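Long-range contact in diphosphomevalonate decarboxylase, putative (Trypanosoma brucei, PDB 2HKE), which probably catalyses the ATP-dependent decarboxylation of (R)-5-diphosphomevalonate to isopentenyl diphosphate, a step of the mevalonate pathway to isoprenoids and sterols: residues H317-G328 with H351-Q361. The protein carries 1 engineered substitution. Residues are numbered along the deposited sequence; the frame is centred on the assembly and turned at random.
Sequences HFPTPFEKFFFG and HPKKPFEMLLQ
Gln361 lays its CB over the centre of the Phe327 ring, a CH-pi contact 3.5 Å from Gln361 CB to the ring centroid. Beside it on the same face of the sheet, Leu359 CD2 meets the Phe325 ring toward its rim; Phe322 CD1 covers the opposite face, so the phenyl group is sandwiched. On the other face of the sheet Leu360 CD1 reaches Phe326 CB. Met358 SD approaches Phe326 CD1 obliquely at 3.8 Å, a Met-aromatic contact. The backbones run parallel here: Phe326 gives its N-H to Leu359 O (2.8 Å) and accepts from Gln361 N.

In the short 3-10 turn before Phe325, Lys324 bends at chi2 and chi4 (-67° and 91°), bringing NZ back to Glu357 O at 2.7 Å, in the carbonyl plane on a lone pair. A water links the same ammonium group to Phe356 O. Thr320 OG1, placed beside its own backbone N (chi1 -54°), joins the two chains: it accepts from Phe356 N at 2.9 Å and donates to Phe318 O at 2.7 Å. Phe318 CB then sits over one face of the Phe356 ring; the two rings are nearly parallel but slid apart, and His351 completes the aromatic cluster. Asp268 holds His351 NE2 and pairs with Lys354 NZ, while Asp329 N binds Gln361 OE1.

Helix 330-338 links the parallel strands 325-327 and 358-363 in a beta-alpha-beta crossover of the C-terminal domain. Leu333 of that helix packs on Phe325 and Phe327, Met272 of helix 267-283 touches Phe318 and Phe356, and strand 183-189 borders 358-363, leaving 325-327 at one edge of the five-stranded sheet.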
ATOM      1  N   HIS A 317     -25.769   0.739   4.278  1.00 21.98           N
ATOM      2  CA  HIS A 317     -25.673  -0.567   3.636  1.00 21.62           C
ATOM      3  C   HIS A 317     -24.779  -1.495   4.418  1.00 20.98           C
ATOM      4  O   HIS A 317     -24.957  -2.730   4.406  1.00 21.58           O
ATOM      5  CB  HIS A 317     -25.119  -0.371   2.209  1.00 21.09           C
ATOM      6  CG  HIS A 317     -25.998   0.472   1.341  1.00 19.74           C
ATOM      7  ND1 HIS A 317     -25.975   1.842   1.358  1.00 20.10           N
ATOM      8  CD2 HIS A 317     -26.935   0.131   0.439  1.00 21.73           C
ATOM      9  CE1 HIS A 317     -26.858   2.314   0.502  1.00 22.93           C
ATOM     10  NE2 HIS A 317     -27.466   1.289  -0.057  1.00 22.63           N
ATOM     11  N   PHE A 318     -23.760  -0.929   5.037  1.00 20.86           N
ATOM     12  CA  PHE A 318     -22.819  -1.689   5.886  1.00 20.42           C
ATOM     13  C   PHE A 318     -22.710  -1.013   7.255  1.00 20.99           C
ATOM     14  O   PHE A 318     -21.700  -0.409   7.573  1.00 20.68           O
ATOM     15  CB  PHE A 318     -21.445  -1.753   5.233  1.00 21.31           C
ATOM     16  CG  PHE A 318     -21.396  -2.551   3.971  1.00 20.59           C
ATOM     17  CD1 PHE A 318     -21.600  -1.952   2.748  1.00 22.32           C
ATOM     18  CD2 PHE A 318     -21.145  -3.913   4.018  1.00 24.37           C
ATOM     19  CE1 PHE A 318     -21.565  -2.719   1.572  1.00 23.96           C
ATOM     20  CE2 PHE A 318     -21.083  -4.676   2.858  1.00 25.40           C
ATOM     21  CZ  PHE A 318     -21.291  -4.065   1.636  1.00 23.09           C
ATOM     22  N   PRO A 319     -23.770  -1.109   8.092  1.00 21.65           N
ATOM     23  CA  PRO A 319     -23.811  -0.359   9.336  1.00 22.41           C
ATOM     24  C   PRO A 319     -22.715  -0.808  10.241  1.00 22.70           C
ATOM     25  O   PRO A 319     -22.639  -1.990  10.612  1.00 23.49           O
ATOM     26  CB  PRO A 319     -25.197  -0.698   9.912  1.00 23.21           C
ATOM     27  CG  PRO A 319     -25.944  -1.265   8.755  1.00 23.75           C
ATOM     28  CD  PRO A 319     -24.988  -1.916   7.892  1.00 21.57           C
ATOM     29  N   THR A 320     -21.855   0.137  10.588  1.00 23.25           N
ATOM     30  CA  THR A 320     -20.643  -0.133  11.314  1.00 23.40           C
ATOM     31  C   THR A 320     -20.557   0.810  12.527  1.00 23.94           C
ATOM     32  O   THR A 320     -20.641   2.032  12.381  1.00 23.06           O
ATOM     33  CB  THR A 320     -19.412   0.105  10.437  1.00 23.37           C
ATOM     34  OG1 THR A 320     -19.534  -0.664   9.219  1.00 22.38           O
ATOM     35  CG2 THR A 320     -18.099  -0.236  11.222  1.00 22.02           C
ATOM     36  N   PRO A 321     -20.338   0.246  13.710  1.00 25.32           N
ATOM     37  CA  PRO A 321     -20.265   1.119  14.897  1.00 26.07           C
ATOM     38  C   PRO A 321     -19.065   2.083  14.851  1.00 26.72           C
ATOM     39  O   PRO A 321     -18.002   1.733  14.310  1.00 25.56           O
ATOM     40  CB  PRO A 321     -20.159   0.143  16.072  1.00 26.77           C
ATOM     41  CG  PRO A 321     -19.903  -1.199  15.512  1.00 27.41           C
ATOM     42  CD  PRO A 321     -20.142  -1.177  14.015  1.00 26.17           C
ATOM     43  N   PHE A 322     -19.207   3.266  15.453  1.00 27.04           N
ATOM     44  CA  PHE A 322     -18.124   4.277  15.385  1.00 27.35           C
ATOM     45  C   PHE A 322     -16.873   3.840  16.091  1.00 27.70           C
ATOM     46  O   PHE A 322     -15.756   4.281  15.752  1.00 26.45           O
ATOM     47  CB  PHE A 322     -18.572   5.637  15.904  1.00 28.33           C
ATOM     48  CG  PHE A 322     -19.557   6.297  15.024  1.00 30.19           C
ATOM     49  CD1 PHE A 322     -19.211   6.681  13.763  1.00 30.46           C
ATOM     50  CD2 PHE A 322     -20.855   6.544  15.459  1.00 32.14           C
ATOM     51  CE1 PHE A 322     -20.129   7.303  12.924  1.00 34.50           C
ATOM     52  CE2 PHE A 322     -21.765   7.161  14.629  1.00 30.54           C
ATOM     53  CZ  PHE A 322     -21.400   7.535  13.363  1.00 31.84           C
ATOM     54  N   GLU A 323     -17.038   2.944  17.050  1.00 27.30           N
ATOM     55  CA  GLU A 323     -15.900   2.324  17.704  1.00 27.92           C
ATOM     56  C   GLU A 323     -14.930   1.638  16.714  1.00 26.51           C
ATOM     57  O   GLU A 323     -13.769   1.407  17.039  1.00 27.48           O
ATOM     58  CB  GLU A 323     -16.407   1.309  18.705  1.00 30.01           C
ATOM     59  CG  GLU A 323     -17.130   1.932  19.940  1.00 34.99           C
ATOM     60  CD  GLU A 323     -18.545   2.507  19.687  1.00 42.19           C
ATOM     61  OE1 GLU A 323     -19.182   2.253  18.637  1.00 40.51           O
ATOM     62  OE2 GLU A 323     -19.018   3.259  20.580  1.00 48.54           O
ATOM     63  N   LYS A 324     -15.425   1.282  15.530  1.00 25.22           N
ATOM     64  CA  LYS A 324     -14.625   0.596  14.507  1.00 24.93           C
ATOM     65  C   LYS A 324     -14.148   1.559  13.382  1.00 23.61           C
ATOM     66  O   LYS A 324     -13.584   1.109  12.378  1.00 22.60           O
ATOM     67  CB  LYS A 324     -15.410  -0.556  13.883  1.00 26.53           C
ATOM     68  CG  LYS A 324     -15.710  -1.758  14.808  1.00 29.61           C
ATOM     69  CD  LYS A 324     -14.434  -2.505  15.194  1.00 34.40           C
ATOM     70  CE  LYS A 324     -14.645  -4.023  15.463  1.00 36.63           C
ATOM     71  NZ  LYS A 324     -14.448  -4.931  14.224  1.00 39.46           N
ATOM     72  N   PHE A 325     -14.413   2.832  13.568  1.00 21.97           N
ATOM     73  CA  PHE A 325     -13.876   3.900  12.716  1.00 22.47           C
ATOM     74  C   PHE A 325     -12.515   4.317  13.248  1.00 23.55           C
ATOM     75  O   PHE A 325     -12.367   4.592  14.447  1.00 24.65           O
ATOM     76  CB  PHE A 325     -14.761   5.124  12.766  1.00 21.61           C
ATOM     77  CG  PHE A 325     -15.954   5.095  11.904  1.00 20.87           C
ATOM     78  CD1 PHE A 325     -16.753   3.977  11.830  1.00 22.56           C
ATOM     79  CD2 PHE A 325     -16.345   6.219  11.229  1.00 21.09           C
ATOM     80  CE1 PHE A 325     -17.876   3.972  11.108  1.00 23.75           C
ATOM     81  CE2 PHE A 325     -17.478   6.222  10.468  1.00 22.54           C
ATOM     82  CZ  PHE A 325     -18.239   5.078  10.398  1.00 23.26           C
ATOM     83  N   PHE A 326     -11.531   4.412  12.367  1.00 23.01           N
ATOM     84  CA  PHE A 326     -10.222   4.878  12.723  1.00 22.98           C
ATOM     85  C   PHE A 326      -9.874   6.042  11.794  1.00 22.70           C
ATOM     86  O   PHE A 326      -9.349   5.834  10.709  1.00 23.53           O
ATOM     87  CB  PHE A 326      -9.233   3.732  12.621  1.00 23.83           C
ATOM     88  CG  PHE A 326      -9.435   2.702  13.662  1.00 25.90           C
ATOM     89  CD1 PHE A 326     -10.275   1.645  13.439  1.00 24.54           C
ATOM     90  CD2 PHE A 326      -8.850   2.822  14.910  1.00 29.16           C
ATOM     91  CE1 PHE A 326     -10.499   0.686  14.461  1.00 26.73           C
ATOM     92  CE2 PHE A 326      -9.092   1.848  15.931  1.00 27.78           C
ATOM     93  CZ  PHE A 326      -9.901   0.817  15.692  1.00 27.69           C
ATOM     94  N   PHE A 327     -10.240   7.249  12.189  1.00 22.56           N
ATOM     95  CA  PHE A 327     -10.088   8.414  11.339  1.00 23.64           C
ATOM     96  C   PHE A 327      -8.869   9.223  11.784  1.00 25.13           C
ATOM     97  O   PHE A 327      -8.776   9.588  12.930  1.00 26.88           O
ATOM     98  CB  PHE A 327     -11.331   9.303  11.400  1.00 22.05           C
ATOM     99  CG  PHE A 327     -12.419   8.952  10.377  1.00 22.44           C
ATOM    100  CD1 PHE A 327     -12.784   7.641  10.166  1.00 21.70           C
ATOM    101  CD2 PHE A 327     -13.045   9.946   9.647  1.00 20.61           C
ATOM    102  CE1 PHE A 327     -13.769   7.337   9.246  1.00 22.46           C
ATOM    103  CE2 PHE A 327     -14.055   9.648   8.758  1.00 20.66           C
ATOM    104  CZ  PHE A 327     -14.405   8.358   8.563  1.00 20.81           C
ATOM    105  N   GLY A 328      -7.953   9.492  10.878  1.00 25.75           N
ATOM    106  CA  GLY A 328      -6.846  10.421  11.155  1.00 27.68           C
ATOM    107  C   GLY A 328      -7.386  11.824  11.446  1.00 28.96           C
ATOM    108  O   GLY A 328      -6.785  12.582  12.217  1.00 30.43           O
ATOM    109  N   HIS A 351     -28.052  -6.196  -0.801  1.00 25.79           N
ATOM    110  CA  HIS A 351     -26.997  -7.000  -0.194  1.00 26.22           C
ATOM    111  C   HIS A 351     -27.279  -7.073   1.296  1.00 26.58           C
ATOM    112  O   HIS A 351     -27.753  -6.078   1.890  1.00 25.92           O
ATOM    113  CB  HIS A 351     -25.602  -6.374  -0.442  1.00 26.40           C
ATOM    114  CG  HIS A 351     -24.463  -7.231   0.005  1.00 23.87           C
ATOM    115  ND1 HIS A 351     -24.048  -8.327  -0.718  1.00 24.48           N
ATOM    116  CD2 HIS A 351     -23.603  -7.127   1.054  1.00 24.46           C
ATOM    117  CE1 HIS A 351     -23.009  -8.885  -0.116  1.00 24.38           C
ATOM    118  NE2 HIS A 351     -22.714  -8.175   0.957  1.00 22.43           N
ATOM    119  N   PRO A 352     -27.005  -8.220   1.931  1.00 26.54           N
ATOM    120  CA  PRO A 352     -27.175  -8.279   3.383  1.00 27.39           C
ATOM    121  C   PRO A 352     -26.396  -7.221   4.181  1.00 28.50           C
ATOM    122  O   PRO A 352     -25.191  -7.004   3.913  1.00 27.56           O
ATOM    123  CB  PRO A 352     -26.622  -9.656   3.733  1.00 28.01           C
ATOM    124  CG  PRO A 352     -26.835 -10.425   2.507  1.00 28.58           C
ATOM    125  CD  PRO A 352     -26.543  -9.512   1.392  1.00 27.35           C
ATOM    126  N   LYS A 353     -27.065  -6.581   5.135  1.00 28.11           N
ATOM    127  CA  LYS A 353     -26.385  -5.584   5.970  1.00 28.39           C
ATOM    128  C   LYS A 353     -25.462  -6.270   6.966  1.00 28.03           C
ATOM    129  O   LYS A 353     -25.837  -7.227   7.680  1.00 28.82           O
ATOM    130  CB  LYS A 353     -27.372  -4.674   6.679  1.00 30.04           C
ATOM    131  CG  LYS A 353     -28.206  -3.827   5.728  1.00 30.78           C
ATOM    132  CD  LYS A 353     -29.117  -2.927   6.511  1.00 31.86           C
ATOM    133  CE  LYS A 353     -29.992  -2.144   5.616  1.00 34.03           C
ATOM    134  NZ  LYS A 353     -30.718  -1.110   6.393  1.00 39.69           N
ATOM    135  N   LYS A 354     -24.232  -5.773   7.015  1.00 27.33           N
ATOM    136  CA  LYS A 354     -23.250  -6.207   7.997  1.00 26.68           C
ATOM    137  C   LYS A 354     -22.240  -5.089   8.194  1.00 25.11           C
ATOM    138  O   LYS A 354     -22.072  -4.244   7.328  1.00 23.55           O
ATOM    139  CB  LYS A 354     -22.553  -7.483   7.550  1.00 27.16           C
ATOM    140  CG  LYS A 354     -21.706  -7.271   6.265  1.00 28.16           C
ATOM    141  CD  LYS A 354     -21.174  -8.532   5.696  1.00 30.59           C
ATOM    142  CE  LYS A 354     -22.215  -9.307   4.916  1.00 32.47           C
ATOM    143  NZ  LYS A 354     -21.528 -10.565   4.513  1.00 33.75           N
ATOM    144  N   PRO A 355     -21.574  -5.069   9.342  1.00 24.30           N
ATOM    145  CA  PRO A 355     -20.560  -4.040   9.539  1.00 23.91           C
ATOM    146  C   PRO A 355     -19.291  -4.338   8.740  1.00 23.50           C
ATOM    147  O   PRO A 355     -18.965  -5.503   8.458  1.00 23.01           O
ATOM    148  CB  PRO A 355     -20.231  -4.154  11.031  1.00 23.89           C
ATOM    149  CG  PRO A 355     -20.578  -5.550  11.382  1.00 24.69           C
ATOM    150  CD  PRO A 355     -21.710  -5.959  10.505  1.00 25.25           C
ATOM    151  N   PHE A 356     -18.560  -3.286   8.376  1.00 23.00           N
ATOM    152  CA  PHE A 356     -17.138  -3.465   8.055  1.00 22.56           C
ATOM    153  C   PHE A 356     -16.413  -3.964   9.293  1.00 23.12           C
ATOM    154  O   PHE A 356     -16.855  -3.733  10.448  1.00 25.30           O
ATOM    155  CB  PHE A 356     -16.490  -2.150   7.607  1.00 21.68           C
ATOM    156  CG  PHE A 356     -17.162  -1.490   6.431  1.00 20.94           C
ATOM    157  CD1 PHE A 356     -17.527  -2.219   5.298  1.00 21.59           C
ATOM    158  CD2 PHE A 356     -17.351  -0.106   6.423  1.00 21.29           C
ATOM    159  CE1 PHE A 356     -18.130  -1.607   4.213  1.00 22.16           C
ATOM    160  CE2 PHE A 356     -17.997   0.514   5.298  1.00 23.01           C
ATOM    161  CZ  PHE A 356     -18.335  -0.247   4.210  1.00 22.79           C
ATOM    162  N   GLU A 357     -15.267  -4.595   9.082  1.00 23.34           N
ATOM    163  CA  GLU A 357     -14.415  -4.960  10.201  1.00 23.52           C
ATOM    164  C   GLU A 357     -13.882  -3.665  10.824  1.00 23.59           C
ATOM    165  O   GLU A 357     -13.717  -3.565  12.025  1.00 24.13           O
ATOM    166  CB  GLU A 357     -13.290  -5.852   9.748  1.00 24.25           C
ATOM    167  CG  GLU A 357     -13.718  -7.128   9.109  1.00 26.53           C
ATOM    168  CD  GLU A 357     -14.628  -7.930  10.044  1.00 34.25           C
ATOM    169  OE1 GLU A 357     -14.099  -8.451  11.061  1.00 37.74           O
ATOM    170  OE2 GLU A 357     -15.854  -7.976   9.780  1.00 38.57           O
ATOM    171  N   MET A 358     -13.623  -2.667   9.983  1.00 22.44           N
ATOM    172  CA  MET A 358     -13.222  -1.356  10.440  1.00 24.18           C
ATOM    173  C   MET A 358     -13.270  -0.449   9.243  1.00 21.92           C
ATOM    174  O   MET A 358     -13.316  -0.917   8.113  1.00 21.12           O
ATOM    175  CB  MET A 358     -11.802  -1.352  11.013  1.00 24.82           C
ATOM    176  CG  MET A 358     -10.712  -1.052  10.037  1.00 30.64           C
ATOM    177  SD  MET A 358      -9.124  -0.899  10.900  1.00 36.41           S
ATOM    178  CE  MET A 358      -9.124  -2.586  11.302  1.00 27.54           C
ATOM    179  N   LEU A 359     -13.275   0.837   9.509  1.00 21.48           N
ATOM    180  CA  LEU A 359     -13.215   1.858   8.463  1.00 20.97           C
ATOM    181  C   LEU A 359     -12.135   2.861   8.795  1.00 21.70           C
ATOM    182  O   LEU A 359     -12.252   3.583   9.790  1.00 20.64           O
ATOM    183  CB  LEU A 359     -14.544   2.593   8.337  1.00 20.03           C
ATOM    184  CG  LEU A 359     -14.622   3.672   7.263  1.00 20.63           C
ATOM    185  CD1 LEU A 359     -14.444   3.059   5.873  1.00 19.66           C
ATOM    186  CD2 LEU A 359     -15.943   4.420   7.341  1.00 21.35           C
ATOM    187  N   LEU A 360     -11.095   2.879   7.961  1.00 20.05           N
ATOM    188  CA  LEU A 360      -9.909   3.709   8.165  1.00 20.47           C
ATOM    189  C   LEU A 360     -10.081   4.939   7.322  1.00 19.37           C
ATOM    190  O   LEU A 360     -10.601   4.819   6.244  1.00 19.71           O
ATOM    191  CB  LEU A 360      -8.680   2.959   7.666  1.00 20.10           C
ATOM    192  CG  LEU A 360      -7.316   3.610   7.726  1.00 22.15           C
ATOM    193  CD1 LEU A 360      -6.955   4.114   9.177  1.00 27.83           C
ATOM    194  CD2 LEU A 360      -6.291   2.639   7.198  1.00 25.28           C
ATOM    195  N   GLN A 361      -9.714   6.109   7.830  1.00 19.58           N
ATOM    196  CA  GLN A 361      -9.609   7.299   6.983  1.00 19.37           C
ATOM    197  C   GLN A 361      -8.236   7.899   7.122  1.00 19.99           C
ATOM    198  O   GLN A 361      -7.691   7.941   8.207  1.00 20.15           O
ATOM    199  CB  GLN A 361     -10.730   8.303   7.281  1.00 19.32           C
ATOM    200  CG  GLN A 361     -10.596   9.692   6.597  1.00 18.90           C
ATOM    201  CD  GLN A 361      -9.675  10.633   7.330  1.00 21.92           C
ATOM    202  OE1 GLN A 361      -9.570  10.571   8.545  1.00 24.62           O
ATOM    203  NE2 GLN A 361      -9.015  11.550   6.589  1.00 20.56           N
TER
HETATM  204  O   HOH W   1     -26.596  -3.497   2.323  1.00 28.82           O
HETATM  205  O   HOH W   2     -17.188  -5.036  12.819  1.00 31.57           O